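Local coordinates for protein putative oxidoreductase (Klebsiella pneumoniae subsp. pneumoniae MGH 78578, PDB 3E82) that belongs to the Gfo/Idh/MocA family and probably acts as a nucleotide-dependent oxidoreductase, at residues 71-76 against 82-87; 134-139 against 241-246; 280-285 against 290-295. One frame throughout, in Å; residues are numbered along the deposited sequence.

The three contacts follow one another along the chain and divide between two parts of the fold. Interaction 1 lies on the parallel sheet of the Rossmann-type nucleotide-binding part; interactions 2 and 3 lie in the C-terminal alpha/beta part, on the opposite side of the chain's centre. Interaction 1 is centred about 36 Å from interaction 2 and about 42 Å from interaction 3. Interactions 2 and 3 have centres about 9 Å apart, share the mixed sheet and touch: I136 of helix 131-142 packs on L280, and Q138 hydrogen-bonds to Q292. Interaction 1 is thus internal to one part, while the other two join a helix and a hairpin to the sheet that reaches the second subunit.

Interaction 1 of 3, residues 71-76 against 82-87; sequences VVIASP and PLARLA
V71 and I73 of strand 70-73 pack against helix 80-89, the strand and helix of a beta-alpha-beta unit in the Rossmann fold that strand 93-96 completes. The axes of the 71-73 and 82-87 segments approach to 9.5 Å and run almost antiparallel, at 173°, as expected where the chain turns back after a sheet strand. No hydrogen bond crosses between the segments. The apolar contact is made by branch ends meeting the helix surface. I73 reaches farthest: CG1 lies anti to the carbonyl carbon (chi1 -56°) and CD1 continues extended (chi2 -176°), which carries the methyl to the helix backbone, where I73 CD1 lies 3.4 Å from A84 N. The same methyl touches the side chains of both L83 and A84, with I73 CD1 at 3.7 Å from L83 CB and 3.9 Å from A84 CB. One turn on, V71 CG2 meets A87 CB at 4.1 Å. V63 of helix 59-64 touches both V71 and A87, while V94 of strand 93-96 touches I73 and A87. Past the end of the strand a serine hydroxyl packs against a leucine methyl. S75 OG is hydrogen-bonded to T79 OG1 in the loop leading into the helix, and on the helix side S75 OG lies 3.3 Å from L83 CD1.

Interaction 2 of 3, residues 134-139 against 241-246; sequences LGIRQV and FTVHGD
I136 of helix 131-142 faces F241 and V243 of strand 241-245, the closest pair of CA atoms, those of I136 and F241, being 7.6 Å apart, and no hydrogen bond joins the segments. The strand offers alternate residues to the helix, F241 and V243, whereas T242 between them points away. I136 alone carries the helix side, and its two branches divide the work. CG1 goes to the phenylalanine: I136 CG1 lies 3.6 Å from F241 CB and equally near F241 CG, with I136 CG1 also 3.6 Å from F241 CD2. The approach to the ring is oblique. The chain bends at its second torsion (chi2 -53°), which swings CD1 off the ring and leaves I136 CD1 touching F241 CB, at 3.9 Å. The other branch serves the valine, with I136 CG2 at 4.0 Å from V243 CG2. This is a helix packed on one face of the mixed sheet of the C-terminal alpha/beta part of a Gfo/Idh/MocA protein, and strand 241-245 sits in that sheet between strands 148-156 and 248-252. I136 also touches F151 and V250 on those neighbours, and L280 farther along the sheet, which places it among apolar side chains from four strands. V243 itself rests on F151 and V250. V243 CG2 is turned anti to the carbonyl carbon, beside its backbone N (chi1 -175° to CG1), and it is this methyl that meets the helix.

Interaction 3 of 3, residues 280-285 against 290-295; sequences LVIYDA and HAQATP
H290 lays its imidazole across I282, with I282 CB over one face of the ring and the two side chains crossing at a slant. The closest part of the ring is H290 CE1, which lies 3.5 Å from I282 CB and as near to I282 CG2; NE2 also touches I282. The ring gets there because H290 CG sits between the backbone N and the carbonyl carbon (chi1 64°), which folds it back over the neighbouring strand. I282 CD1 runs on to the amide of Q292, at 3.5 Å from Q292 OE1. The Q292 side chain is extended, and NE2 is hydrogen-bonded to Q138 OE1 of helix 131-142, while OE1 lies beside I282 CD1. Strands 280-284 and 289-292 form a beta hairpin at the edge of the mixed sheet, with L280 opposite Q292 and I282 opposite H290 as antiparallel hydrogen-bonded pairs, V281 and A291 forming the non-hydrogen-bonded pair between them. Each hydrogen-bonded pair has both its bonds: L280 N donates to Q292 O at 2.9 Å, and Q292 N returns to L280 O at 2.8 Å, the latter bent to 142° at the hydrogen. The I282 N to H290 O bond is straighter, at 170°. A CA-H...O contact adds to these, with A291 CA 3.2 Å from L280 O. L280, I282, H290 and Q292 all lie on one face, where helix 131-142 meets L280 and Q292. Beyond the pairing, the T294 side chain meets L280 at about a right angle, with T294 OG1 3.7 Å from L280 CG while its hydroxyl bonds to D278 O.

Interaction 1 of 3, residues 71-76 against 82-87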
# COMPACT_ATOMS: atom_id res chain seq x y z
N VAL B 71 19.33 0.92 34.85
CA VAL B 71 18.75 -0.40 34.70
C VAL B 71 18.24 -0.58 33.27
O VAL B 71 17.53 0.28 32.75
CB VAL B 71 17.55 -0.58 35.69
CG1 VAL B 71 16.81 -1.88 35.39
CG2 VAL B 71 18.07 -0.58 37.13
N VAL B 72 18.63 -1.68 32.63
CA VAL B 72 18.18 -2.00 31.27
C VAL B 72 17.28 -3.23 31.41
O VAL B 72 17.74 -4.32 31.74
CB VAL B 72 19.38 -2.32 30.33
CG1 VAL B 72 18.87 -2.79 28.98
CG2 VAL B 72 20.26 -1.09 30.15
N ILE B 73 15.99 -3.04 31.16
CA ILE B 73 15.02 -4.12 31.30
C ILE B 73 14.79 -4.91 30.02
O ILE B 73 14.23 -4.40 29.04
CB ILE B 73 13.70 -3.56 31.84
CG1 ILE B 73 13.99 -2.82 33.15
CG2 ILE B 73 12.68 -4.67 32.04
CD1 ILE B 73 12.76 -2.29 33.85
N ALA B 74 15.22 -6.16 30.04
CA ALA B 74 15.11 -7.06 28.90
C ALA B 74 14.54 -8.40 29.36
O ALA B 74 14.88 -9.45 28.82
CB ALA B 74 16.48 -7.26 28.26
N SER B 75 13.67 -8.35 30.36
CA SER B 75 13.02 -9.54 30.91
C SER B 75 11.67 -9.71 30.19
O SER B 75 11.35 -8.92 29.30
CB SER B 75 12.82 -9.33 32.42
OG SER B 75 12.24 -8.07 32.69
N PRO B 76 10.87 -10.74 30.55
CA PRO B 76 9.57 -10.95 29.90
C PRO B 76 8.68 -9.71 29.87
O PRO B 76 8.70 -8.89 30.80
CB PRO B 76 8.95 -12.08 30.72
CG PRO B 76 10.15 -12.89 31.11
CD PRO B 76 11.14 -11.81 31.53
N PRO B 82 6.24 -3.27 35.91
CA PRO B 82 6.56 -3.37 37.34
C PRO B 82 8.03 -3.15 37.70
O PRO B 82 8.33 -2.47 38.67
CB PRO B 82 6.05 -4.77 37.72
CG PRO B 82 6.08 -5.52 36.44
CD PRO B 82 5.60 -4.51 35.43
N LEU B 83 8.95 -3.72 36.91
CA LEU B 83 10.38 -3.55 37.18
C LEU B 83 10.83 -2.11 36.93
O LEU B 83 11.71 -1.60 37.63
CB LEU B 83 11.22 -4.51 36.33
CG LEU B 83 11.22 -5.97 36.78
CD1 LEU B 83 11.91 -6.85 35.75
CD2 LEU B 83 11.94 -6.06 38.13
N ALA B 84 10.25 -1.46 35.93
CA ALA B 84 10.59 -0.09 35.62
C ALA B 84 10.13 0.75 36.80
O ALA B 84 10.80 1.68 37.23
CB ALA B 84 9.88 0.36 34.34
N ARG B 85 8.96 0.39 37.33
CA ARG B 85 8.39 1.09 38.47
C ARG B 85 9.32 0.97 39.68
O ARG B 85 9.60 1.96 40.36
CB ARG B 85 7.03 0.48 38.81
CG ARG B 85 6.06 1.45 39.44
CD ARG B 85 4.70 0.80 39.66
NE ARG B 85 3.60 1.75 39.48
CZ ARG B 85 3.02 2.01 38.31
NH1 ARG B 85 3.42 1.38 37.22
NH2 ARG B 85 2.02 2.88 38.24
N LEU B 86 9.79 -0.25 39.93
CA LEU B 86 10.68 -0.52 41.05
C LEU B 86 12.00 0.22 40.88
O LEU B 86 12.52 0.81 41.82
CB LEU B 86 10.94 -2.02 41.16
CG LEU B 86 11.66 -2.45 42.44
CD1 LEU B 86 10.77 -2.15 43.64
CD2 LEU B 86 11.99 -3.92 42.37
N ALA B 87 12.55 0.17 39.67
CA ALA B 87 13.82 0.84 39.38
C ALA B 87 13.73 2.34 39.64
O ALA B 87 14.59 2.91 40.31
CB ALA B 87 14.23 0.58 37.93

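Interaction 2 of 3, residues 134-139 against 241-246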
# COMPACT_ATOMS: atom_id res chain seq x y z
N LEU B 134 18.16 5.95 7.78
CA LEU B 134 19.03 7.12 7.68
C LEU B 134 19.18 7.56 6.23
O LEU B 134 19.18 8.76 5.94
CB LEU B 134 20.42 6.82 8.27
CG LEU B 134 20.48 6.71 9.79
CD1 LEU B 134 21.91 6.37 10.23
CD2 LEU B 134 20.02 8.02 10.41
N GLY B 135 19.30 6.59 5.33
CA GLY B 135 19.43 6.91 3.92
C GLY B 135 18.20 7.63 3.39
O GLY B 135 18.31 8.69 2.78
N ILE B 136 17.02 7.07 3.65
CA ILE B 136 15.76 7.67 3.22
C ILE B 136 15.58 9.06 3.81
O ILE B 136 15.16 9.99 3.12
CB ILE B 136 14.55 6.80 3.64
CG1 ILE B 136 14.51 5.51 2.81
CG2 ILE B 136 13.26 7.59 3.52
CD1 ILE B 136 14.55 5.74 1.30
N ARG B 137 15.90 9.19 5.09
CA ARG B 137 15.77 10.48 5.76
C ARG B 137 16.67 11.50 5.06
O ARG B 137 16.28 12.65 4.86
CB ARG B 137 16.17 10.37 7.23
CG ARG B 137 15.91 11.64 8.04
CD ARG B 137 16.46 11.52 9.46
NE ARG B 137 16.26 12.75 10.24
CZ ARG B 137 15.20 13.00 11.00
NH1 ARG B 137 14.22 12.10 11.10
NH2 ARG B 137 15.10 14.15 11.65
N GLN B 138 17.87 11.06 4.71
CA GLN B 138 18.84 11.92 4.04
C GLN B 138 18.32 12.44 2.71
O GLN B 138 18.43 13.62 2.42
CB GLN B 138 20.15 11.14 3.82
CG GLN B 138 21.20 11.91 3.04
CD GLN B 138 22.42 11.06 2.73
OE1 GLN B 138 22.33 10.00 2.10
NE2 GLN B 138 23.58 11.52 3.18
N VAL B 139 17.76 11.55 1.89
CA VAL B 139 17.24 11.98 0.60
C VAL B 139 16.09 12.97 0.77
O VAL B 139 16.03 13.98 0.08
CB VAL B 139 16.76 10.77 -0.24
CG1 VAL B 139 16.16 11.25 -1.56
CG2 VAL B 139 17.94 9.82 -0.51
N PHE B 241 11.62 0.57 1.73
CA PHE B 241 11.07 1.92 1.71
C PHE B 241 10.78 2.33 0.27
O PHE B 241 11.53 2.00 -0.65
CB PHE B 241 12.06 2.95 2.27
CG PHE B 241 12.18 2.94 3.78
CD1 PHE B 241 11.16 3.44 4.58
CD2 PHE B 241 13.35 2.48 4.38
CE1 PHE B 241 11.30 3.49 5.97
CE2 PHE B 241 13.50 2.52 5.78
CZ PHE B 241 12.47 3.03 6.57
N THR B 242 9.69 3.08 0.09
CA THR B 242 9.28 3.61 -1.20
C THR B 242 8.72 4.99 -0.86
O THR B 242 7.75 5.09 -0.12
CB THR B 242 8.17 2.76 -1.87
OG1 THR B 242 8.68 1.46 -2.18
CG2 THR B 242 7.69 3.44 -3.15
N VAL B 243 9.35 6.04 -1.38
CA VAL B 243 8.90 7.40 -1.09
C VAL B 243 8.76 8.23 -2.35
O VAL B 243 9.70 8.33 -3.14
CB VAL B 243 9.88 8.12 -0.13
CG1 VAL B 243 9.33 9.49 0.26
CG2 VAL B 243 10.11 7.26 1.10
N HIS B 244 7.58 8.82 -2.54
CA HIS B 244 7.31 9.64 -3.71
C HIS B 244 7.05 11.08 -3.31
O HIS B 244 6.27 11.35 -2.39
CB HIS B 244 6.08 9.11 -4.47
CG HIS B 244 6.13 7.65 -4.77
ND1 HIS B 244 7.11 7.08 -5.56
CD2 HIS B 244 5.32 6.64 -4.39
CE1 HIS B 244 6.90 5.78 -5.64
NE2 HIS B 244 5.82 5.48 -4.94
N GLY B 245 7.70 11.99 -4.02
CA GLY B 245 7.54 13.41 -3.76
C GLY B 245 7.16 14.06 -5.08
O GLY B 245 7.14 13.39 -6.11
N ASP B 246 6.87 15.36 -5.08
CA ASP B 246 6.49 16.01 -6.33
C ASP B 246 7.67 16.32 -7.26
O ASP B 246 7.47 16.87 -8.34
CB ASP B 246 5.68 17.28 -6.07
CG ASP B 246 6.38 18.24 -5.13
OD1 ASP B 246 7.62 18.18 -5.03
OD2 ASP B 246 5.68 19.06 -4.50

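Interaction 3 of 3, residues 280-285 against 290-295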
# COMPACT_ATOMS: atom_id res chain seq x y z
N LEU B 280 20.49 3.59 -2.47
CA LEU B 280 19.20 4.22 -2.56
C LEU B 280 19.06 4.43 -4.07
O LEU B 280 20.01 4.87 -4.72
CB LEU B 280 19.23 5.56 -1.84
CG LEU B 280 19.43 5.51 -0.32
CD1 LEU B 280 20.28 6.70 0.13
CD2 LEU B 280 18.08 5.52 0.39
N VAL B 281 17.90 4.08 -4.63
CA VAL B 281 17.67 4.28 -6.06
C VAL B 281 16.71 5.47 -6.19
O VAL B 281 15.56 5.41 -5.75
CB VAL B 281 17.07 3.01 -6.71
CG1 VAL B 281 16.82 3.25 -8.19
CG2 VAL B 281 18.01 1.83 -6.53
N ILE B 282 17.21 6.55 -6.78
CA ILE B 282 16.44 7.78 -6.94
C ILE B 282 15.98 8.05 -8.37
O ILE B 282 16.77 7.94 -9.31
CB ILE B 282 17.26 9.00 -6.46
CG1 ILE B 282 17.68 8.81 -5.01
CG2 ILE B 282 16.45 10.28 -6.64
CD1 ILE B 282 18.65 9.88 -4.50
N TYR B 283 14.72 8.43 -8.52
CA TYR B 283 14.12 8.75 -9.81
C TYR B 283 13.78 10.24 -9.81
O TYR B 283 13.05 10.70 -8.93
CB TYR B 283 12.82 7.96 -10.01
CG TYR B 283 12.99 6.47 -10.06
CD1 TYR B 283 13.25 5.82 -11.26
CD2 TYR B 283 12.92 5.72 -8.90
CE1 TYR B 283 13.44 4.45 -11.30
CE2 TYR B 283 13.10 4.34 -8.93
CZ TYR B 283 13.36 3.71 -10.13
OH TYR B 283 13.56 2.35 -10.15
N ASP B 284 14.30 10.99 -10.77
CA ASP B 284 13.98 12.41 -10.82
C ASP B 284 12.88 12.63 -11.85
O ASP B 284 12.37 11.67 -12.43
CB ASP B 284 15.23 13.23 -11.17
CG ASP B 284 15.77 12.93 -12.55
OD1 ASP B 284 15.24 12.01 -13.22
OD2 ASP B 284 16.72 13.61 -12.97
N ALA B 285 12.50 13.89 -12.07
CA ALA B 285 11.43 14.22 -13.01
C ALA B 285 11.62 13.62 -14.40
O ALA B 285 10.66 13.49 -15.16
CB ALA B 285 11.29 15.75 -13.12
N HIS B 290 19.19 6.86 -10.60
CA HIS B 290 20.61 6.90 -10.29
C HIS B 290 20.71 6.44 -8.85
O HIS B 290 19.77 6.61 -8.07
CB HIS B 290 21.21 8.30 -10.45
CG HIS B 290 20.67 9.32 -9.51
ND1 HIS B 290 19.44 9.92 -9.70
CD2 HIS B 290 21.19 9.87 -8.39
CE1 HIS B 290 19.24 10.80 -8.73
NE2 HIS B 290 20.28 10.79 -7.93
N ALA B 291 21.84 5.84 -8.48
CA ALA B 291 22.01 5.35 -7.13
C ALA B 291 22.70 6.37 -6.23
O ALA B 291 23.39 7.27 -6.70
CB ALA B 291 22.81 4.06 -7.14
N GLN B 292 22.49 6.23 -4.93
CA GLN B 292 23.12 7.10 -3.94
C GLN B 292 23.54 6.20 -2.80
O GLN B 292 22.73 5.43 -2.27
CB GLN B 292 22.17 8.17 -3.44
CG GLN B 292 22.83 9.09 -2.42
CD GLN B 292 21.98 10.30 -2.07
OE1 GLN B 292 21.52 11.02 -2.96
NE2 GLN B 292 21.80 10.54 -0.78
N ALA B 293 24.82 6.27 -2.43
CA ALA B 293 25.35 5.45 -1.35
C ALA B 293 24.50 5.59 -0.09
O ALA B 293 24.12 6.69 0.30
CB ALA B 293 26.80 5.82 -1.05
N THR B 294 24.19 4.45 0.53
CA THR B 294 23.41 4.43 1.76
C THR B 294 24.36 4.60 2.95
O THR B 294 25.38 3.93 3.03
CB THR B 294 22.65 3.10 1.92
OG1 THR B 294 21.82 2.88 0.77
CG2 THR B 294 21.77 3.14 3.17
N PRO B 295 24.03 5.52 3.87
CA PRO B 295 24.87 5.75 5.04
C PRO B 295 24.93 4.53 5.96
O PRO B 295 23.99 3.72 6.00
CB PRO B 295 24.22 6.96 5.70
CG PRO B 295 22.77 6.82 5.31
CD PRO B 295 22.85 6.41 3.87